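Local atomic coordinates of putative heme binding protein (Tannerella forsythia, PDB entry 6EU8), a protein that probably binds heme, as a member of the HmuY-like family of bacterial heme-binding proteins, and is captured here in its heme-free form. Residues A[38-50]-A[123-135]. Numbering follows the deposited sequence.
Sequences HRDFSEWHVMKNG and MMKSKFTVAGMAK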
loop_
_atom_site.group_PDB
_atom_site.type_symbol
_atom_site.label_atom_id
_atom_site.label_comp_id
_atom_site.label_asym_id
_atom_site.label_seq_id
_atom_site.Cartn_x
_atom_site.Cartn_y
_atom_site.Cartn_z
ATOM N N HIS A 38 -7.856 -9.754 -1.132
ATOM C CA HIS A 38 -9.089 -9.766 -1.940
ATOM C C HIS A 38 -8.871 -9.050 -3.267
ATOM O O HIS A 38 -8.116 -8.075 -3.339
ATOM C CB HIS A 38 -10.228 -9.027 -1.256
ATOM C CG HIS A 38 -10.639 -9.612 0.060
ATOM N ND1 HIS A 38 -11.569 -10.626 0.158
ATOM C CD2 HIS A 38 -10.230 -9.346 1.319
ATOM C CE1 HIS A 38 -11.736 -10.939 1.432
ATOM N NE2 HIS A 38 -10.929 -10.185 2.159
ATOM N N ARG A 39 -9.535 -9.528 -4.312
ATOM C CA ARG A 39 -9.563 -8.869 -5.614
ATOM C C ARG A 39 -10.137 -7.449 -5.483
ATOM O O ARG A 39 -11.121 -7.235 -4.767
ATOM C CB ARG A 39 -10.424 -9.695 -6.598
ATOM C CG ARG A 39 -10.539 -9.149 -8.016
ATOM C CD ARG A 39 -11.447 -10.051 -8.868
ATOM N NE ARG A 39 -11.680 -9.597 -10.239
ATOM C CZ ARG A 39 -12.486 -8.606 -10.596
ATOM N NH1 ARG A 39 -13.138 -7.935 -9.671
ATOM N NH2 ARG A 39 -12.624 -8.275 -11.879
ATOM N N ASP A 40 -9.490 -6.482 -6.130
ATOM C CA ASP A 40 -9.969 -5.081 -6.176
ATOM C C ASP A 40 -11.468 -5.017 -6.472
ATOM O O ASP A 40 -11.941 -5.739 -7.361
ATOM C CB ASP A 40 -9.116 -4.281 -7.185
ATOM C CG ASP A 40 -9.572 -2.844 -7.352
ATOM O OD1 ASP A 40 -10.566 -2.630 -8.072
ATOM O OD2 ASP A 40 -8.923 -1.930 -6.759
ATOM N N PHE A 41 -12.199 -4.162 -5.725
ATOM C CA PHE A 41 -13.683 -4.083 -5.747
ATOM C C PHE A 41 -14.304 -3.072 -6.723
ATOM O O PHE A 41 -15.540 -2.942 -6.786
ATOM C CB PHE A 41 -14.238 -3.798 -4.300
ATOM C CG PHE A 41 -13.772 -4.789 -3.242
ATOM C CD1 PHE A 41 -14.094 -6.133 -3.337
ATOM C CD2 PHE A 41 -13.014 -4.385 -2.156
ATOM C CE1 PHE A 41 -13.686 -7.048 -2.366
ATOM C CE2 PHE A 41 -12.565 -5.306 -1.196
ATOM C CZ PHE A 41 -12.900 -6.644 -1.322
ATOM N N SER A 42 -13.492 -2.377 -7.531
ATOM C CA SER A 42 -14.013 -1.366 -8.438
ATOM C C SER A 42 -14.535 -1.985 -9.759
ATOM O O SER A 42 -14.272 -3.149 -10.049
ATOM C CB SER A 42 -12.941 -0.306 -8.698
ATOM O OG SER A 42 -11.906 -0.783 -9.525
ATOM N N GLU A 43 -15.258 -1.188 -10.546
ATOM C CA GLU A 43 -15.540 -1.574 -11.924
ATOM C C GLU A 43 -14.208 -1.431 -12.714
ATOM O O GLU A 43 -13.553 -0.405 -12.637
ATOM C CB GLU A 43 -16.654 -0.728 -12.559
ATOM C CG GLU A 43 -16.961 -1.160 -13.976
ATOM C CD GLU A 43 -18.128 -0.402 -14.565
ATOM O OE1 GLU A 43 -17.926 0.719 -15.102
ATOM O OE2 GLU A 43 -19.261 -0.941 -14.423
ATOM N N TRP A 44 -13.803 -2.490 -13.415
ATOM C CA TRP A 44 -12.513 -2.428 -14.145
ATOM C C TRP A 44 -12.749 -1.986 -15.578
ATOM O O TRP A 44 -13.785 -2.310 -16.179
ATOM C CB TRP A 44 -11.809 -3.753 -14.107
ATOM C CG TRP A 44 -11.278 -4.201 -12.752
ATOM C CD1 TRP A 44 -11.436 -3.575 -11.534
ATOM C CD2 TRP A 44 -10.588 -5.418 -12.484
ATOM N NE1 TRP A 44 -10.836 -4.323 -10.543
ATOM C CE2 TRP A 44 -10.298 -5.454 -11.096
ATOM C CE3 TRP A 44 -10.139 -6.468 -13.297
ATOM C CZ2 TRP A 44 -9.618 -6.532 -10.491
ATOM C CZ3 TRP A 44 -9.475 -7.533 -12.706
ATOM C CH2 TRP A 44 -9.186 -7.546 -11.329
ATOM N N HIS A 45 -11.792 -1.229 -16.108
ATOM C CA HIS A 45 -11.943 -0.563 -17.393
ATOM C C HIS A 45 -10.779 -0.963 -18.298
ATOM O O HIS A 45 -9.594 -0.761 -17.933
ATOM C CB HIS A 45 -12.052 0.947 -17.218
ATOM C CG HIS A 45 -13.327 1.371 -16.526
ATOM N ND1 HIS A 45 -13.437 2.535 -15.816
ATOM C CD2 HIS A 45 -14.548 0.785 -16.492
ATOM C CE1 HIS A 45 -14.666 2.637 -15.325
ATOM N NE2 HIS A 45 -15.356 1.580 -15.713
ATOM N N VAL A 46 -11.139 -1.573 -19.441
ATOM C CA VAL A 46 -10.134 -1.999 -20.456
ATOM C C VAL A 46 -9.863 -0.809 -21.354
ATOM O O VAL A 46 -10.780 -0.233 -21.954
ATOM C CB VAL A 46 -10.627 -3.216 -21.257
ATOM C CG1 VAL A 46 -9.633 -3.626 -22.352
ATOM C CG2 VAL A 46 -10.889 -4.392 -20.358
ATOM N N MET A 47 -8.601 -0.388 -21.405
ATOM C CA MET A 47 -8.168 0.724 -22.252
ATOM C C MET A 47 -7.577 0.101 -23.512
ATOM O O MET A 47 -6.750 -0.807 -23.424
ATOM C CB MET A 47 -7.090 1.556 -21.562
ATOM C CG MET A 47 -7.541 2.249 -20.313
ATOM S SD MET A 47 -8.805 3.479 -20.722
ATOM C CE MET A 47 -9.603 3.452 -19.142
ATOM N N LYS A 48 -8.051 0.550 -24.675
ATOM C CA LYS A 48 -7.573 0.064 -25.978
ATOM C C LYS A 48 -7.355 1.302 -26.840
ATOM O O LYS A 48 -8.261 2.126 -26.996
ATOM C CB LYS A 48 -8.609 -0.878 -26.614
ATOM C CG LYS A 48 -8.408 -1.181 -28.105
ATOM C CD LYS A 48 -7.427 -2.314 -28.321
ATOM C CE LYS A 48 -7.065 -2.446 -29.800
ATOM N NZ LYS A 48 -6.136 -3.587 -29.986
ATOM N N ASN A 49 -6.145 1.441 -27.390
ATOM C CA ASN A 49 -5.785 2.576 -28.229
ATOM C C ASN A 49 -6.004 3.934 -27.556
ATOM O O ASN A 49 -6.402 4.907 -28.213
ATOM C CB ASN A 49 -6.523 2.517 -29.578
ATOM C CG ASN A 49 -6.177 1.282 -30.395
ATOM O OD1 ASN A 49 -5.183 0.591 -30.140
ATOM N ND2 ASN A 49 -7.006 0.991 -31.391
ATOM N N GLY A 50 -5.742 3.990 -26.249
ATOM C CA GLY A 50 -5.832 5.210 -25.453
ATOM C C GLY A 50 -7.214 5.656 -25.007
ATOM O O GLY A 50 -7.354 6.737 -24.449
ATOM N N MET A 123 -0.210 -5.514 -24.218
ATOM C CA MET A 123 0.453 -4.219 -24.320
ATOM C C MET A 123 0.860 -3.900 -25.768
ATOM O O MET A 123 0.688 -2.770 -26.231
ATOM C CB MET A 123 1.675 -4.176 -23.410
ATOM C CG MET A 123 2.202 -2.797 -23.163
ATOM S SD MET A 123 0.980 -1.611 -22.475
ATOM C CE MET A 123 0.598 -0.581 -23.888
ATOM N N MET A 124 1.346 -4.910 -26.479
ATOM C CA MET A 124 1.705 -4.730 -27.902
ATOM C C MET A 124 0.505 -4.468 -28.805
ATOM O O MET A 124 0.685 -3.946 -29.913
ATOM C CB MET A 124 2.519 -5.938 -28.419
ATOM C CG MET A 124 3.845 -6.120 -27.706
ATOM S SD MET A 124 4.971 -4.709 -27.734
ATOM C CE MET A 124 5.383 -4.622 -29.493
ATOM N N LYS A 125 -0.705 -4.811 -28.334
ATOM C CA LYS A 125 -1.968 -4.396 -28.940
ATOM C C LYS A 125 -2.560 -3.103 -28.338
ATOM O O LYS A 125 -3.749 -2.806 -28.559
ATOM C CB LYS A 125 -3.011 -5.515 -28.789
ATOM C CG LYS A 125 -2.640 -6.872 -29.364
ATOM C CD LYS A 125 -3.752 -7.865 -29.036
ATOM C CE LYS A 125 -3.572 -9.187 -29.766
ATOM N NZ LYS A 125 -3.843 -9.076 -31.226
ATOM N N SER A 126 -1.728 -2.336 -27.620
ATOM C CA SER A 126 -2.096 -1.119 -26.919
ATOM C C SER A 126 -3.308 -1.311 -25.988
ATOM O O SER A 126 -4.212 -0.476 -25.980
ATOM C CB SER A 126 -2.315 0.027 -27.897
ATOM O OG SER A 126 -1.136 0.204 -28.688
ATOM N N LYS A 127 -3.282 -2.394 -25.219
ATOM C CA LYS A 127 -4.401 -2.772 -24.337
ATOM C C LYS A 127 -3.911 -3.106 -22.937
ATOM O O LYS A 127 -2.957 -3.868 -22.742
ATOM C CB LYS A 127 -5.160 -3.959 -24.909
ATOM C CG LYS A 127 -6.320 -4.442 -24.046
ATOM C CD LYS A 127 -7.391 -5.135 -24.870
ATOM C CE LYS A 127 -6.892 -6.431 -25.436
ATOM N NZ LYS A 127 -8.039 -7.116 -26.097
ATOM N N PHE A 128 -4.626 -2.575 -21.931
ATOM C CA PHE A 128 -4.334 -2.901 -20.523
ATOM C C PHE A 128 -5.580 -2.539 -19.688
ATOM O O PHE A 128 -6.468 -1.870 -20.210
ATOM C CB PHE A 128 -3.101 -2.178 -19.991
ATOM C CG PHE A 128 -3.147 -0.678 -20.122
ATOM C CD1 PHE A 128 -3.755 0.118 -19.149
ATOM C CD2 PHE A 128 -2.561 -0.029 -21.237
ATOM C CE1 PHE A 128 -3.826 1.497 -19.302
ATOM C CE2 PHE A 128 -2.623 1.351 -21.370
ATOM C CZ PHE A 128 -3.241 2.123 -20.402
ATOM N N THR A 129 -5.639 -3.036 -18.452
ATOM C CA THR A 129 -6.852 -2.852 -17.599
ATOM C C THR A 129 -6.520 -2.046 -16.346
ATOM O O THR A 129 -5.534 -2.324 -15.655
ATOM C CB THR A 129 -7.432 -4.212 -17.210
ATOM O OG1 THR A 129 -7.568 -5.016 -18.400
ATOM C CG2 THR A 129 -8.851 -4.079 -16.569
ATOM N N VAL A 130 -7.368 -1.067 -16.040
ATOM C CA VAL A 130 -7.227 -0.198 -14.840
ATOM C C VAL A 130 -8.467 -0.255 -13.930
ATOM O O VAL A 130 -9.573 -0.524 -14.366
ATOM C CB VAL A 130 -6.952 1.257 -15.215
ATOM C CG1 VAL A 130 -5.567 1.391 -15.875
ATOM C CG2 VAL A 130 -8.008 1.820 -16.153
ATOM N N ALA A 131 -8.240 0.035 -12.649
ATOM C CA ALA A 131 -9.335 0.182 -11.666
ATOM C C ALA A 131 -10.129 1.440 -11.974
ATOM O O ALA A 131 -9.560 2.508 -12.153
ATOM C CB ALA A 131 -8.752 0.245 -10.279
ATOM N N GLY A 132 -11.466 1.344 -12.035
ATOM C CA GLY A 132 -12.268 2.562 -12.289
ATOM C C GLY A 132 -12.021 3.665 -11.267
ATOM O O GLY A 132 -11.912 4.847 -11.611
ATOM N N MET A 133 -11.922 3.277 -9.999
ATOM C CA MET A 133 -11.525 4.155 -8.941
ATOM C C MET A 133 -10.684 3.383 -7.924
ATOM O O MET A 133 -11.034 2.252 -7.616
ATOM C CB MET A 133 -12.801 4.652 -8.220
ATOM C CG MET A 133 -13.697 5.586 -9.013
ATOM S SD MET A 133 -13.029 7.211 -9.442
ATOM C CE MET A 133 -11.859 7.527 -8.130
ATOM N N ALA A 134 -9.614 3.995 -7.433
ATOM C CA ALA A 134 -8.791 3.423 -6.379
ATOM C C ALA A 134 -8.286 4.516 -5.430
ATOM O O ALA A 134 -8.203 5.687 -5.801
ATOM C CB ALA A 134 -7.616 2.604 -6.956
ATOM N N LYS A 135 -7.981 4.111 -4.211
ATOM C CA LYS A 135 -7.430 4.999 -3.178
ATOM C C LYS A 135 -5.975 4.622 -2.912
ATOM O O LYS A 135 -5.671 3.443 -2.715
ATOM C CB LYS A 135 -8.237 4.896 -1.861
ATOM C CG LYS A 135 -9.666 5.387 -1.982
ATOM C CD LYS A 135 -10.475 5.187 -0.699
ATOM C CE LYS A 135 -11.892 5.723 -0.852
ATOM N NZ LYS A 135 -12.907 4.770 -0.320
HETATM O O HOH W 1 -10.223 0.219 -5.881
HETATM O O HOH W 2 -7.137 -6.083 -28.903
HETATM O O HOH W 3 -3.859 -1.467 -31.493
#
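Met-47 meets Phe-128 and Val-130 on one face of an antiparallel strand pair, 44-48 with 127-131, whose strand 44-48 also pairs with 51-56. Met-47 CB lies over the Phe-128 ring (CH-pi), 4.2 Å from the centroid, and its CE reaches Val-130 CG2 at 3.8 Å. The bend at chi2 (-65°) sets SD above its own strand, and the SD-CE bond then runs along that strand toward its His-45 end. His-45 and Met-47 each exchange two backbone hydrogen bonds, with Val-130 and Phe-128 respectively. Across the other face, Val-46 CG1 packs on Lys-127 CD at 3.7 Å, while Thr-129 CG2 approaches Trp-44 CB.

Near helix 120-124, Lys-48 NZ donates to a lone pair of Lys-125 O at 2.9 Å, and Asn-49 N donates to Ser-126 O. Ser-126, at positive phi, is the C-prime residue of the Schellman motif ending that helix, and a water bridges Lys-48 NZ and Lys-127 NZ. At the far end, Gly-132 N donates to Glu-43 O (2.8 Å) and weakly to Ser-42 OG, which lies 3.4 Å from Ala-131 CB.

The His-45 imidazole is held between Asp-112 at ND1 and Glu-43 at NE2. Asp-40 positions the Ser-42 hydroxyl: OD2 accepts a hydrogen bond from Trp-25 NE1, and OD1 accepts Ser-42 OG on the syn lone pair, Ser-42 N from above the carboxylate plane, closing an Asx turn, and Trp-44 NE1 from the anti side, well out of that plane, at 3.0 Å.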